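Uncharacterized protein (Parabacteroides distasonis, PDB 3LM3) is of unknown function but is probably a glycoside hydrolase or deacetylase acting on carbohydrates. Local coordinates at residues Phe22-Met28 with Trp281-Glu287; Tyr102-Val106 with Val320-Glu324; Phe362-Phe367 with Leu439-Tyr444; Ile412-Asn416 with Leu432-Asp436. One frame throughout, in Å; residues are numbered along the deposited sequence. Where two conformers were deposited one is given.

Contact 1: residues Phe22-Met28 with Trp281-Glu287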
loop_
_atom_site.group_PDB
_atom_site.type_symbol
_atom_site.label_atom_id
_atom_site.label_comp_id
_atom_site.label_asym_id
_atom_site.label_seq_id
_atom_site.Cartn_x
_atom_site.Cartn_y
_atom_site.Cartn_z
ATOM N N PHE A 22 0.728 -10.424 9.563
ATOM C CA PHE A 22 -0.237 -10.497 8.490
ATOM C C PHE A 22 0.390 -10.114 7.164
ATOM O O PHE A 22 1.164 -9.165 7.098
ATOM C CB PHE A 22 -1.365 -9.519 8.726
ATOM C CG PHE A 22 -2.138 -9.799 9.981
ATOM C CD1 PHE A 22 -3.197 -10.676 9.955
ATOM C CD2 PHE A 22 -1.781 -9.227 11.187
ATOM C CE1 PHE A 22 -3.895 -10.960 11.123
ATOM C CE2 PHE A 22 -2.452 -9.545 12.375
ATOM C CZ PHE A 22 -3.539 -10.397 12.316
ATOM N N VAL A 23 0.005 -10.856 6.118
ATOM C CA VAL A 23 0.265 -10.460 4.732
ATOM C C VAL A 23 -1.082 -10.314 4.042
ATOM O O VAL A 23 -1.889 -11.257 4.057
ATOM C CB VAL A 23 1.117 -11.475 3.953
ATOM C CG1 VAL A 23 1.181 -11.118 2.451
ATOM C CG2 VAL A 23 2.521 -11.598 4.548
ATOM N N THR A 24 -1.309 -9.162 3.429
ATOM C CA THR A 24 -2.492 -8.938 2.615
ATOM C C THR A 24 -2.062 -8.790 1.167
ATOM O O THR A 24 -1.394 -7.809 0.815
ATOM C CB THR A 24 -3.285 -7.720 3.068
ATOM O OG1 THR A 24 -2.474 -6.537 3.036
ATOM C CG2 THR A 24 -3.837 -7.890 4.488
ATOM N N LEU A 25 -2.437 -9.747 0.323
ATOM C CA LEU A 25 -2.180 -9.716 -1.104
ATOM C C LEU A 25 -3.447 -9.394 -1.862
ATOM O O LEU A 25 -4.534 -9.884 -1.534
ATOM C CB LEU A 25 -1.706 -11.086 -1.594
ATOM C CG LEU A 25 -1.592 -11.285 -3.109
ATOM C CD1 LEU A 25 -0.519 -10.384 -3.710
ATOM C CD2 LEU A 25 -1.311 -12.773 -3.442
ATOM N N CYS A 26 -3.307 -8.576 -2.881
ATOM C CA CYS A 26 -4.333 -8.375 -3.898
ATOM C C CYS A 26 -3.782 -8.763 -5.267
ATOM O O CYS A 26 -2.634 -8.428 -5.603
ATOM C CB CYS A 26 -4.778 -6.928 -3.938
ATOM S SG CYS A 26 -5.798 -6.464 -5.376
ATOM N N ILE A 27 -4.584 -9.505 -6.018
ATOM C CA ILE A 27 -4.321 -9.773 -7.439
ATOM C C ILE A 27 -5.281 -8.916 -8.263
ATOM O O ILE A 27 -6.520 -8.982 -8.042
ATOM C CB ILE A 27 -4.457 -11.283 -7.803
ATOM C CG1 ILE A 27 -3.425 -12.100 -7.036
ATOM C CG2 ILE A 27 -4.288 -11.480 -9.328
ATOM C CD1 ILE A 27 -3.558 -13.568 -7.225
HETATM N N MSE A 28 -4.741 -8.103 -9.169
HETATM C CA MSE A 28 -5.504 -7.156 -9.972
HETATM C C MSE A 28 -5.846 -7.748 -11.337
HETATM O O MSE A 28 -4.973 -8.337 -12.008
HETATM C CB MSE A 28 -4.735 -5.868 -10.187
HETATM C CG MSE A 28 -5.430 -4.823 -11.002
HETATM SE SE MSE A 28 -4.271 -3.290 -11.244
HETATM C CE MSE A 28 -5.628 -2.045 -11.849
ATOM N N TRP A 281 2.599 -6.142 9.646
ATOM C CA TRP A 281 1.744 -6.210 8.468
ATOM C C TRP A 281 2.535 -5.855 7.214
ATOM O O TRP A 281 3.220 -4.828 7.171
ATOM C CB TRP A 281 0.566 -5.246 8.625
ATOM C CG TRP A 281 -0.239 -5.057 7.363
ATOM C CD1 TRP A 281 -0.830 -6.026 6.595
ATOM C CD2 TRP A 281 -0.502 -3.805 6.716
ATOM N NE1 TRP A 281 -1.462 -5.434 5.513
ATOM C CE2 TRP A 281 -1.241 -4.083 5.550
ATOM C CE3 TRP A 281 -0.164 -2.479 6.999
ATOM C CZ2 TRP A 281 -1.685 -3.084 4.680
ATOM C CZ3 TRP A 281 -0.576 -1.508 6.134
ATOM C CH2 TRP A 281 -1.332 -1.801 4.995
ATOM N N VAL A 282 2.449 -6.732 6.226
ATOM C CA VAL A 282 3.014 -6.562 4.910
ATOM C C VAL A 282 1.861 -6.563 3.909
ATOM O O VAL A 282 0.969 -7.425 3.962
ATOM C CB VAL A 282 3.980 -7.713 4.578
ATOM C CG1 VAL A 282 4.315 -7.764 3.083
ATOM C CG2 VAL A 282 5.239 -7.602 5.468
ATOM N N ALA A 283 1.897 -5.591 2.990
ATOM C CA ALA A 283 0.922 -5.440 1.909
ATOM C C ALA A 283 1.563 -5.688 0.569
ATOM O O ALA A 283 2.728 -5.313 0.350
ATOM C CB ALA A 283 0.340 -4.028 1.915
ATOM N N ASN A 284 0.851 -6.313 -0.362
ATOM C CA ASN A 284 1.423 -6.501 -1.698
ATOM C C ASN A 284 0.309 -6.603 -2.718
ATOM O O ASN A 284 -0.807 -7.009 -2.410
ATOM C CB ASN A 284 2.303 -7.745 -1.725
ATOM C CG ASN A 284 3.480 -7.651 -2.693
ATOM O OD1 ASN A 284 3.603 -6.715 -3.485
ATOM N ND2 ASN A 284 4.381 -8.654 -2.600
ATOM N N ILE A 285 0.623 -6.173 -3.934
ATOM C CA ILE A 285 -0.304 -6.191 -5.078
ATOM C C ILE A 285 0.454 -6.785 -6.254
ATOM O O ILE A 285 1.521 -6.283 -6.615
ATOM C CB ILE A 285 -0.860 -4.815 -5.424
ATOM C CG1 ILE A 285 -1.672 -4.255 -4.246
ATOM C CG2 ILE A 285 -1.727 -4.893 -6.714
ATOM C CD1 ILE A 285 -2.056 -2.767 -4.370
ATOM N N TRP A 286 -0.056 -7.866 -6.808
ATOM C CA TRP A 286 0.483 -8.526 -8.001
ATOM C C TRP A 286 -0.556 -8.454 -9.100
ATOM O O TRP A 286 -1.681 -8.951 -8.954
ATOM C CB TRP A 286 0.786 -9.998 -7.748
ATOM C CG TRP A 286 1.937 -10.303 -6.833
ATOM C CD1 TRP A 286 2.230 -9.689 -5.632
ATOM C CD2 TRP A 286 2.979 -11.265 -7.034
ATOM N NE1 TRP A 286 3.359 -10.242 -5.091
ATOM C CE2 TRP A 286 3.848 -11.197 -5.935
ATOM C CE3 TRP A 286 3.303 -12.145 -8.074
ATOM C CZ2 TRP A 286 4.964 -12.012 -5.816
ATOM C CZ3 TRP A 286 4.397 -12.957 -7.930
ATOM C CH2 TRP A 286 5.218 -12.884 -6.834
ATOM N N GLU A 287 -0.209 -7.881 -10.235
ATOM C CA GLU A 287 -1.136 -7.835 -11.344
ATOM C C GLU A 287 -1.134 -9.167 -12.081
ATOM O O GLU A 287 -0.070 -9.714 -12.382
ATOM C CB GLU A 287 -0.747 -6.724 -12.291
ATOM C CG GLU A 287 -0.781 -5.316 -11.699
ATOM C CD GLU A 287 0.404 -4.945 -10.812
ATOM O OE1 GLU A 287 1.448 -5.651 -10.769
ATOM O OE2 GLU A 287 0.336 -3.867 -10.197
#
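Phe-22 to Met-28 pairs with Trp-281 to Glu-287 as two neighbouring parallel strands, their axes 4.7 Å apart at closest approach and their directions 22° apart. Six backbone hydrogen bonds run between them, from Val-282 N to Phe-22 O at one end to Met-28 N to Trp-286 O at the other. The longest, Met-28 N to Trp-286 O, is 3.2 Å.

One side-chain bond is added. Trp-281 NE1 donates to Thr-24 OG1 at 2.9 Å, with the hydroxyl near the plane of the indole, at its edge. With chi1 at 170°, trans to the main-chain nitrogen, the indole of Trp-281 reaches across to Thr-24. Thr-24 CG2 lies 3.6 Å from Trp-281 NE1. A phenylalanine in place of Trp-281 would probably leave Thr-24 OG1 without this donor and the ring without a polar hold on its rotation.

On the other face of the sheet, Leu-25 CD1 reaches Trp-286 CD1 at 3.4 Å, and Val-23 lies side by side with Val-282. Helices 255-277 and 296-313 cover this face; Phe-322 and Phe-325 of helix 322-332 cover Thr-24. Asn-284 turns its amide nitrogen to Val-244 O.

The pair lies in the buried parallel sheet of the DUF3863 region. The buried indole N-H of Trp-281 is satisfied by the Thr-24 hydroxyl. This bond probably limits rotation of the ring, on which Phe-325 also stacks.

Contact 2: residues Tyr102-Val106 with Val320-Glu324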
loop_
_atom_site.group_PDB
_atom_site.type_symbol
_atom_site.label_atom_id
_atom_site.label_comp_id
_atom_site.label_asym_id
_atom_site.label_seq_id
_atom_site.Cartn_x
_atom_site.Cartn_y
_atom_site.Cartn_z
ATOM N N TYR A 102 -12.238 -20.350 -0.642
ATOM C CA TYR A 102 -11.134 -19.875 0.183
ATOM C C TYR A 102 -11.502 -18.716 1.085
ATOM O O TYR A 102 -10.729 -18.357 1.992
ATOM C CB TYR A 102 -9.952 -19.397 -0.712
ATOM C CG TYR A 102 -9.402 -20.424 -1.643
ATOM C CD1 TYR A 102 -8.721 -21.525 -1.177
ATOM C CD2 TYR A 102 -9.590 -20.298 -3.006
ATOM C CE1 TYR A 102 -8.223 -22.465 -2.070
ATOM C CE2 TYR A 102 -9.097 -21.219 -3.891
ATOM C CZ TYR A 102 -8.417 -22.314 -3.426
ATOM O OH TYR A 102 -7.945 -23.292 -4.288
ATOM N N GLY A 103 -12.618 -18.060 0.798
ATOM C CA GLY A 103 -12.941 -16.819 1.487
ATOM C C GLY A 103 -12.118 -15.652 0.944
ATOM O O GLY A 103 -11.901 -14.640 1.641
ATOM N N ASP A 104 -11.671 -15.752 -0.307
ATOM C CA ASP A 104 -11.038 -14.596 -0.950
ATOM C C ASP A 104 -12.066 -13.460 -0.991
ATOM O O ASP A 104 -13.263 -13.702 -1.049
ATOM C CB ASP A 104 -10.567 -14.897 -2.376
ATOM C CG ASP A 104 -9.364 -15.829 -2.443
ATOM O OD1 ASP A 104 -8.658 -15.976 -1.415
ATOM O OD2 ASP A 104 -9.164 -16.363 -3.563
ATOM N N GLU A 105 -11.565 -12.232 -1.003
ATOM C CA GLU A 105 -12.369 -11.029 -1.171
ATOM C C GLU A 105 -12.446 -10.703 -2.673
ATOM O O GLU A 105 -11.505 -10.965 -3.424
ATOM C CB GLU A 105 -11.710 -9.879 -0.386
ATOM C CG GLU A 105 -12.336 -8.525 -0.487
ATOM C CD GLU A 105 -11.763 -7.547 0.500
ATOM O OE1 GLU A 105 -10.528 -7.463 0.628
ATOM O OE2 GLU A 105 -12.548 -6.838 1.174
ATOM N N VAL A 106 -13.544 -10.077 -3.090
ATOM C CA VAL A 106 -13.734 -9.625 -4.454
ATOM C C VAL A 106 -14.142 -8.174 -4.407
ATOM O O VAL A 106 -15.161 -7.816 -3.787
ATOM C CB VAL A 106 -14.837 -10.434 -5.148
ATOM C CG1 VAL A 106 -14.959 -10.001 -6.664
ATOM C CG2 VAL A 106 -14.556 -11.960 -5.025
ATOM N N VAL A 320 -4.238 -12.989 4.721
ATOM C CA VAL A 320 -5.656 -12.604 4.805
ATOM C C VAL A 320 -5.967 -11.525 3.782
ATOM O O VAL A 320 -5.075 -10.939 3.170
ATOM C CB VAL A 320 -6.030 -12.137 6.238
ATOM C CG1 VAL A 320 -5.674 -13.237 7.260
ATOM C CG2 VAL A 320 -5.343 -10.843 6.604
ATOM N N THR A 321 -7.257 -11.277 3.587
ATOM C CA THR A 321 -7.674 -10.264 2.635
ATOM C C THR A 321 -7.384 -8.850 3.162
ATOM O O THR A 321 -7.262 -8.647 4.376
ATOM C CB THR A 321 -9.153 -10.384 2.254
ATOM O OG1 THR A 321 -9.953 -9.866 3.326
ATOM C CG2 THR A 321 -9.551 -11.823 1.943
ATOM N N PHE A 322 -7.259 -7.875 2.256
ATOM C CA PHE A 322 -7.127 -6.470 2.678
ATOM C C PHE A 322 -8.250 -6.086 3.608
ATOM O O PHE A 322 -8.026 -5.473 4.642
ATOM C CB PHE A 322 -7.057 -5.532 1.450
ATOM C CG PHE A 322 -5.651 -5.290 0.925
ATOM C CD1 PHE A 322 -5.046 -6.201 0.089
ATOM C CD2 PHE A 322 -4.947 -4.146 1.280
ATOM C CE1 PHE A 322 -3.764 -5.984 -0.407
ATOM C CE2 PHE A 322 -3.659 -3.918 0.788
ATOM C CZ PHE A 322 -3.066 -4.844 -0.049
ATOM N N GLY A 323 -9.490 -6.405 3.223
ATOM C CA GLY A 323 -10.637 -6.045 4.020
ATOM C C GLY A 323 -10.621 -6.688 5.401
ATOM O O GLY A 323 -10.965 -6.048 6.408
ATOM N N GLU A 324 -10.251 -7.965 5.487
ATOM C CA GLU A 324 -10.220 -8.672 6.793
ATOM C C GLU A 324 -9.206 -8.009 7.704
ATOM O O GLU A 324 -9.444 -7.796 8.898
ATOM C CB GLU A 324 -9.779 -10.126 6.641
ATOM C CG GLU A 324 -10.770 -11.106 6.262
ATOM C CD GLU A 324 -10.045 -12.452 6.341
ATOM O OE1 GLU A 324 -9.359 -12.788 5.372
ATOM O OE2 GLU A 324 -10.021 -13.077 7.426
#
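Glu-105 makes the one hydrogen bond between Tyr-102 to Val-106 and Val-320 to Glu-324. Glu-105 OE1 accepts from Gly-323 N at 3.0 Å, with an N-H...O angle of 158°. The donor comes on the syn side of the carboxylate, 21° out of its plane. The extended chain of Glu-105 (chi1 177°) carries the carboxylate to the first turn of helix 322-332. Outside the two segments, OE1 also accepts from Thr-73 OG1, and OE2 from Gln-145 N.

A second set of bonds lies within the helix start. Thr-321 is the N-cap: Glu-324 N donates to Thr-321 OG1 at 2.9 Å. In return Thr-321 N donates to Glu-324 OE1 at 3.1 Å, which completes a capping box.

The remaining contacts are van der Waals. Thr-321 CB is 3.7 Å from Glu-105 CB. Thr-321 CG2 lies 3.6 Å from Glu-105 N and 3.7 Å from Gly-103 O. Glu-105 OE2 comes to 3.5 Å from Gly-323 CA, where a side chain would collide with the carboxylate.

The contact joins the start of strand 105-108 to the N-terminal end of helix 322-332, both in the DUF3863 region. With an alanine in place of Glu-105, Gly-323 N, Thr-73 OG1 and Gln-145 N are likely to lose the carboxylate they share, and a gap would probably open beside Gly-323. The buried carboxylate is satisfied by these three donors, which fix its orientation and tie the strand to the helix start.

Contact 3: residues Phe362-Phe367 with Leu439-Tyr444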
loop_
_atom_site.group_PDB
_atom_site.type_symbol
_atom_site.label_atom_id
_atom_site.label_comp_id
_atom_site.label_asym_id
_atom_site.label_seq_id
_atom_site.Cartn_x
_atom_site.Cartn_y
_atom_site.Cartn_z
ATOM N N PHE A 362 9.077 7.247 12.832
ATOM C CA PHE A 362 8.135 7.474 13.920
ATOM C C PHE A 362 6.877 8.045 13.292
ATOM O O PHE A 362 6.957 9.012 12.526
ATOM C CB PHE A 362 8.716 8.482 14.923
ATOM C CG PHE A 362 10.046 8.077 15.482
ATOM C CD1 PHE A 362 11.209 8.310 14.765
ATOM C CD2 PHE A 362 10.137 7.421 16.723
ATOM C CE1 PHE A 362 12.442 7.948 15.259
ATOM C CE2 PHE A 362 11.390 7.047 17.225
ATOM C CZ PHE A 362 12.525 7.302 16.482
HETATM N N MSE A 363 5.731 7.462 13.591
HETATM C CA MSE A 363 4.474 7.913 13.013
HETATM C C MSE A 363 3.391 7.923 14.081
HETATM O O MSE A 363 3.155 6.913 14.759
HETATM C CB MSE A 363 4.035 6.973 11.881
HETATM C CG MSE A 363 4.983 6.926 10.716
HETATM SE SE MSE A 363 4.857 5.274 9.725
HETATM C CE MSE A 363 6.111 5.675 8.261
ATOM N N ASN A 364 2.763 9.075 14.241
ATOM C CA ASN A 364 1.677 9.207 15.211
ATOM C C ASN A 364 0.603 10.152 14.632
ATOM O O ASN A 364 0.721 10.619 13.503
ATOM C CB ASN A 364 2.227 9.672 16.563
ATOM C CG ASN A 364 2.894 11.019 16.471
ATOM O OD1 ASN A 364 2.257 12.028 16.202
ATOM N ND2 ASN A 364 4.227 11.025 16.634
ATOM N N LYS A 365 -0.457 10.407 15.390
ATOM C CA LYS A 365 -1.562 11.227 14.892
ATOM C C LYS A 365 -1.111 12.614 14.442
ATOM O O LYS A 365 -1.678 13.201 13.547
ATOM C CB LYS A 365 -2.632 11.365 15.982
ATOM C CG LYS A 365 -3.826 12.214 15.594
ATOM C CD LYS A 365 -4.848 12.307 16.704
ATOM C CE LYS A 365 -4.527 13.404 17.661
ATOM N NZ LYS A 365 -5.572 13.588 18.755
ATOM N N GLU A 366 -0.103 13.157 15.125
ATOM C CA GLU A 366 0.272 14.548 14.928
ATOM C C GLU A 366 1.445 14.797 13.985
ATOM O O GLU A 366 1.571 15.907 13.499
ATOM C CB GLU A 366 0.466 15.238 16.263
ATOM C CG GLU A 366 -0.873 15.475 16.970
ATOM C CD GLU A 366 -0.731 16.283 18.256
ATOM O OE1 GLU A 366 -0.172 15.754 19.232
ATOM O OE2 GLU A 366 -1.183 17.440 18.252
ATOM N N PHE A 367 2.285 13.791 13.739
ATOM C CA PHE A 367 3.373 13.932 12.773
ATOM C C PHE A 367 3.979 12.579 12.417
ATOM O O PHE A 367 3.783 11.582 13.122
ATOM C CB PHE A 367 4.479 14.859 13.290
ATOM C CG PHE A 367 5.202 14.356 14.521
ATOM C CD1 PHE A 367 4.751 14.678 15.795
ATOM C CD2 PHE A 367 6.351 13.584 14.411
ATOM C CE1 PHE A 367 5.440 14.238 16.935
ATOM C CE2 PHE A 367 7.029 13.123 15.545
ATOM C CZ PHE A 367 6.561 13.455 16.811
ATOM N N LEU A 439 6.820 19.504 19.896
ATOM C CA LEU A 439 5.900 18.456 19.375
ATOM C C LEU A 439 6.565 17.093 19.391
ATOM O O LEU A 439 5.983 16.115 19.874
ATOM C CB LEU A 439 5.401 18.805 17.976
ATOM C CG LEU A 439 4.343 17.866 17.363
ATOM C CD1 LEU A 439 3.104 17.858 18.262
ATOM C CD2 LEU A 439 3.953 18.254 15.950
ATOM N N ILE A 440 7.805 17.016 18.910
ATOM C CA ILE A 440 8.560 15.791 19.016
ATOM C C ILE A 440 8.725 15.309 20.459
ATOM O O ILE A 440 8.513 14.136 20.750
ATOM C CB ILE A 440 9.933 15.894 18.275
ATOM C CG1 ILE A 440 9.694 16.092 16.782
ATOM C CG2 ILE A 440 10.791 14.681 18.505
ATOM C CD1 ILE A 440 10.937 16.478 16.021
ATOM N N ARG A 441 9.122 16.228 21.351
ATOM C CA ARG A 441 9.387 15.873 22.756
ATOM C C ARG A 441 8.147 15.324 23.470
ATOM O O ARG A 441 8.279 14.427 24.313
ATOM C CB ARG A 441 9.954 17.065 23.546
ATOM C CG ARG A 441 10.471 16.682 24.936
ATOM C CD ARG A 441 10.891 17.896 25.760
ATOM N NE ARG A 441 12.066 18.547 25.191
ATOM C CZ ARG A 441 13.325 18.210 25.456
ATOM N NH1 ARG A 441 13.599 17.218 26.299
ATOM N NH2 ARG A 441 14.317 18.869 24.875
ATOM N N LYS A 442 6.976 15.834 23.103
ATOM C CA LYS A 442 5.666 15.364 23.580
ATOM C C LYS A 442 5.476 13.872 23.379
ATOM O O LYS A 442 4.876 13.196 24.218
ATOM C CB LYS A 442 4.555 16.112 22.837
ATOM C CG LYS A 442 3.121 15.667 23.142
ATOM C CD LYS A 442 2.125 16.538 22.395
ATOM C CE LYS A 442 0.696 16.011 22.484
ATOM N NZ LYS A 442 -0.257 16.976 21.861
ATOM N N TYR A 443 5.960 13.362 22.245
ATOM C CA TYR A 443 5.865 11.947 21.962
ATOM C C TYR A 443 7.131 11.155 22.260
ATOM O O TYR A 443 7.045 10.030 22.761
ATOM C CB TYR A 443 5.456 11.741 20.493
ATOM C CG TYR A 443 4.040 12.102 20.179
ATOM C CD1 TYR A 443 3.682 13.399 19.908
ATOM C CD2 TYR A 443 3.035 11.120 20.134
ATOM C CE1 TYR A 443 2.389 13.744 19.630
ATOM C CE2 TYR A 443 1.740 11.449 19.848
ATOM C CZ TYR A 443 1.400 12.764 19.597
ATOM O OH TYR A 443 0.119 13.139 19.288
ATOM N N TYR A 444 8.303 11.695 21.893
ATOM C CA TYR A 444 9.577 10.968 21.942
ATOM C C TYR A 444 10.659 11.862 22.593
ATOM O O TYR A 444 11.609 12.305 21.928
ATOM C CB TYR A 444 10.044 10.514 20.537
ATOM C CG TYR A 444 8.925 9.955 19.669
ATOM C CD1 TYR A 444 8.284 8.773 20.008
ATOM C CD2 TYR A 444 8.498 10.638 18.536
ATOM C CE1 TYR A 444 7.232 8.266 19.222
ATOM C CE2 TYR A 444 7.440 10.127 17.732
ATOM C CZ TYR A 444 6.818 8.968 18.100
ATOM O OH TYR A 444 5.794 8.480 17.295
#
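Asn-364 and Phe-367 both carry CG between the backbone N and the carbonyl carbon (chi1 near +60°), and this brings the amide over Tyr-443 and the ring of Phe-367 against Leu-439 and Tyr-443. The Asn-364 amide lies flat over one face of the Tyr-443 ring, the planes only 2° apart. Asn-364 ND2 donates to Tyr-444 OH at 3.1 Å, in the amide plane and almost straight (177°). Asn-364 OD1 accepts from Glu-366 N and Phe-367 N, so both ends of the amide are engaged.

These two side-chain-to-backbone bonds make an Asx turn and an Asx motif. They shape the turn between strands 357-363 and 367-374 of the antiparallel sheet, against which helix 434-443 packs. Phe-362, Phe-367, Tyr-443 and Tyr-444 form an aromatic cluster between sheet and helix. The edge of Phe-362 points at the face of Tyr-444, with CD2 above the ring centre. Tyr-443 CB lies over the opposite face. Phe-367 turns its edge to the face of Tyr-443 in an offset edge-to-face pair, centroids 5.5 Å apart. Phe-367 CD1 also touches Leu-439 CG at 3.6 Å.

Glu-366 OE1 is gripped twice. Tyr-443 OH donates to the anti lone pair of Glu-366 OE1 at 2.6 Å, and Lys-442 NZ forms a salt bridge on the syn lone pair of Glu-366 OE1 at 2.9 Å. Tyr-444 OH has a further hydrogen-bond partner in Asn-340 OD1.

Contact 4: residues Ile412-Asn416 with Leu432-Asp436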
loop_
_atom_site.group_PDB
_atom_site.type_symbol
_atom_site.label_atom_id
_atom_site.label_comp_id
_atom_site.label_asym_id
_atom_site.label_seq_id
_atom_site.Cartn_x
_atom_site.Cartn_y
_atom_site.Cartn_z
ATOM N N ILE A 412 3.016 17.702 2.355
ATOM C CA ILE A 412 4.397 18.101 2.595
ATOM C C ILE A 412 4.381 19.452 3.284
ATOM O O ILE A 412 3.611 20.357 2.876
ATOM C CB ILE A 412 5.151 18.191 1.243
ATOM C CG1 ILE A 412 5.346 16.799 0.655
ATOM C CG2 ILE A 412 6.530 18.851 1.374
ATOM C CD1 ILE A 412 5.922 16.755 -0.771
ATOM N N ASN A 413 5.169 19.598 4.339
ATOM C CA ASN A 413 5.301 20.897 4.970
ATOM C C ASN A 413 6.760 21.100 5.382
ATOM O O ASN A 413 7.531 21.569 4.552
ATOM C CB ASN A 413 4.253 21.129 6.075
ATOM C CG ASN A 413 4.047 19.935 6.984
ATOM O OD1 ASN A 413 4.935 19.536 7.719
ATOM N ND2 ASN A 413 2.816 19.426 6.995
ATOM N N LYS A 414 7.185 20.691 6.569
ATOM C CA LYS A 414 8.515 21.117 7.069
ATOM C C LYS A 414 9.712 20.507 6.301
ATOM O O LYS A 414 10.483 21.226 5.653
ATOM C CB LYS A 414 8.640 20.855 8.578
ATOM C CG LYS A 414 7.545 21.513 9.439
ATOM C CD LYS A 414 7.329 23.003 9.083
ATOM C CE LYS A 414 6.632 23.812 10.221
ATOM N NZ LYS A 414 7.559 24.204 11.340
ATOM N N ILE A 415 9.878 19.193 6.386
ATOM C CA ILE A 415 10.961 18.476 5.728
ATOM C C ILE A 415 10.376 17.194 5.124
ATOM O O ILE A 415 9.707 16.433 5.821
ATOM C CB ILE A 415 12.100 18.099 6.730
ATOM C CG1 ILE A 415 12.665 19.378 7.399
ATOM C CG2 ILE A 415 13.241 17.335 6.057
ATOM C CD1 ILE A 415 13.783 19.126 8.388
ATOM N N ASN A 416 10.677 16.950 3.845
ATOM C CA ASN A 416 10.178 15.750 3.160
ATOM C C ASN A 416 11.337 14.927 2.607
ATOM O O ASN A 416 12.257 15.472 2.000
ATOM C CB ASN A 416 9.194 16.131 2.060
ATOM C CG ASN A 416 8.879 14.969 1.154
ATOM O OD1 ASN A 416 9.571 14.773 0.152
ATOM N ND2 ASN A 416 7.903 14.148 1.553
ATOM N N LEU A 432 15.888 21.929 14.308
ATOM C CA LEU A 432 14.479 22.217 14.088
ATOM C C LEU A 432 14.024 23.388 14.951
ATOM O O LEU A 432 14.580 23.655 16.006
ATOM C CB LEU A 432 13.604 20.996 14.378
ATOM C CG LEU A 432 13.923 19.753 13.548
ATOM C CD1 LEU A 432 12.950 18.656 13.938
ATOM C CD2 LEU A 432 13.868 20.015 12.020
ATOM N N GLU A 433 12.995 24.073 14.485
ATOM C CA GLU A 433 12.383 25.153 15.260
ATOM C C GLU A 433 11.862 24.644 16.606
ATOM O O GLU A 433 11.458 23.492 16.738
ATOM C CB GLU A 433 11.239 25.791 14.474
ATOM C CG GLU A 433 11.643 26.343 13.102
ATOM C CD GLU A 433 10.445 26.773 12.271
ATOM O OE1 GLU A 433 9.582 27.500 12.812
ATOM O OE2 GLU A 433 10.363 26.378 11.079
ATOM N N LYS A 434 11.828 25.517 17.609
ATOM C CA LYS A 434 11.515 25.097 18.985
ATOM C C LYS A 434 10.172 24.348 19.078
ATOM O O LYS A 434 10.035 23.369 19.834
ATOM C CB LYS A 434 11.506 26.327 19.916
ATOM C CG LYS A 434 11.190 26.047 21.398
ATOM C CD LYS A 434 12.050 24.929 21.992
ATOM C CE LYS A 434 11.899 24.859 23.516
ATOM N NZ LYS A 434 10.520 25.019 24.054
ATOM N N GLU A 435 9.216 24.821 18.300
ATOM C CA GLU A 435 7.843 24.328 18.346
ATOM C C GLU A 435 7.811 22.914 17.814
ATOM O O GLU A 435 6.993 22.097 18.256
ATOM C CB GLU A 435 6.913 25.193 17.489
ATOM C CG GLU A 435 7.337 25.384 16.026
ATOM C CD GLU A 435 6.269 26.057 15.168
ATOM O OE1 GLU A 435 5.439 26.816 15.726
ATOM O OE2 GLU A 435 6.263 25.828 13.931
ATOM N N ASP A 436 8.674 22.657 16.829
ATOM C CA ASP A 436 8.782 21.332 16.200
ATOM C C ASP A 436 9.458 20.397 17.169
ATOM O O ASP A 436 9.002 19.276 17.374
ATOM C CB ASP A 436 9.521 21.436 14.879
ATOM C CG ASP A 436 8.729 22.153 13.817
ATOM O OD1 ASP A 436 7.485 22.221 13.940
ATOM O OD2 ASP A 436 9.334 22.580 12.797
#
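A salt-bridge network at the N-terminal end of helix 434-443 receives Lys-414, which comes from the loop after strand 383-389. The amine NZ meets three acids. Its closest partner is Asp-436: Lys-414 NZ bonds Asp-436 OD2 at 2.8 Å, on the syn lone pair of that oxygen. Lys-414 NZ reaches Asp-436 OD1 more weakly, at 3.3 Å. Glu-435 OE2 is also a weak partner, 3.3 Å from Lys-414 NZ. Glu-433 OE2 completes the set as a longer ion pair, 3.6 Å from Lys-414 NZ.

The lysine chain is bent at chi2 (-48°) and again at chi4 (79°). These two bends curl it so that NZ ends among the carboxylates. Lys-414 and Asp-436 approach from opposite directions. Arg-389 also bonds Asp-436 OD1, so Asp-436 has two positive partners, Lys-414 and Arg-389.

Beside the charges is a small apolar contact. Ile-415 CD1 meets Leu-432 CD2 at 3.7 Å as the two side chains pass at a slant. Phe-387 of strand 383-389 touches both Lys-414 and Asp-436.

The loop is thereby joined to the residue before the helix, Glu-433 at the N-cap, and to its first turn. Three acids crowd around the start of this helix. The amine of Lys-414, with Arg-389, would be expected to offset much of their mutual repulsion and to keep Asp-436 ionised.

How the contacts relate
From the N terminus, segment 22-28 comes first, then 102-106. Contact 1 closes when the chain returns at 281-287, and contact 2 closes a little later at 320-324. The two loops therefore cross. They also touch, through Val-23 O and Val-320 N, and both reach the same parallel sheet of the DUF3863 region. After both have closed, contact 3 opens at 362-367 and closes at 439-444. The shorter loop of contact 4, 412-416 to 432-436, falls within that span. Contacts 3 and 4 both use helix 434-443, one at each end, and meet where Ile-440 packs on Leu-432. They bind the C-terminal helix to the antiparallel sheet and to the loop that follows it.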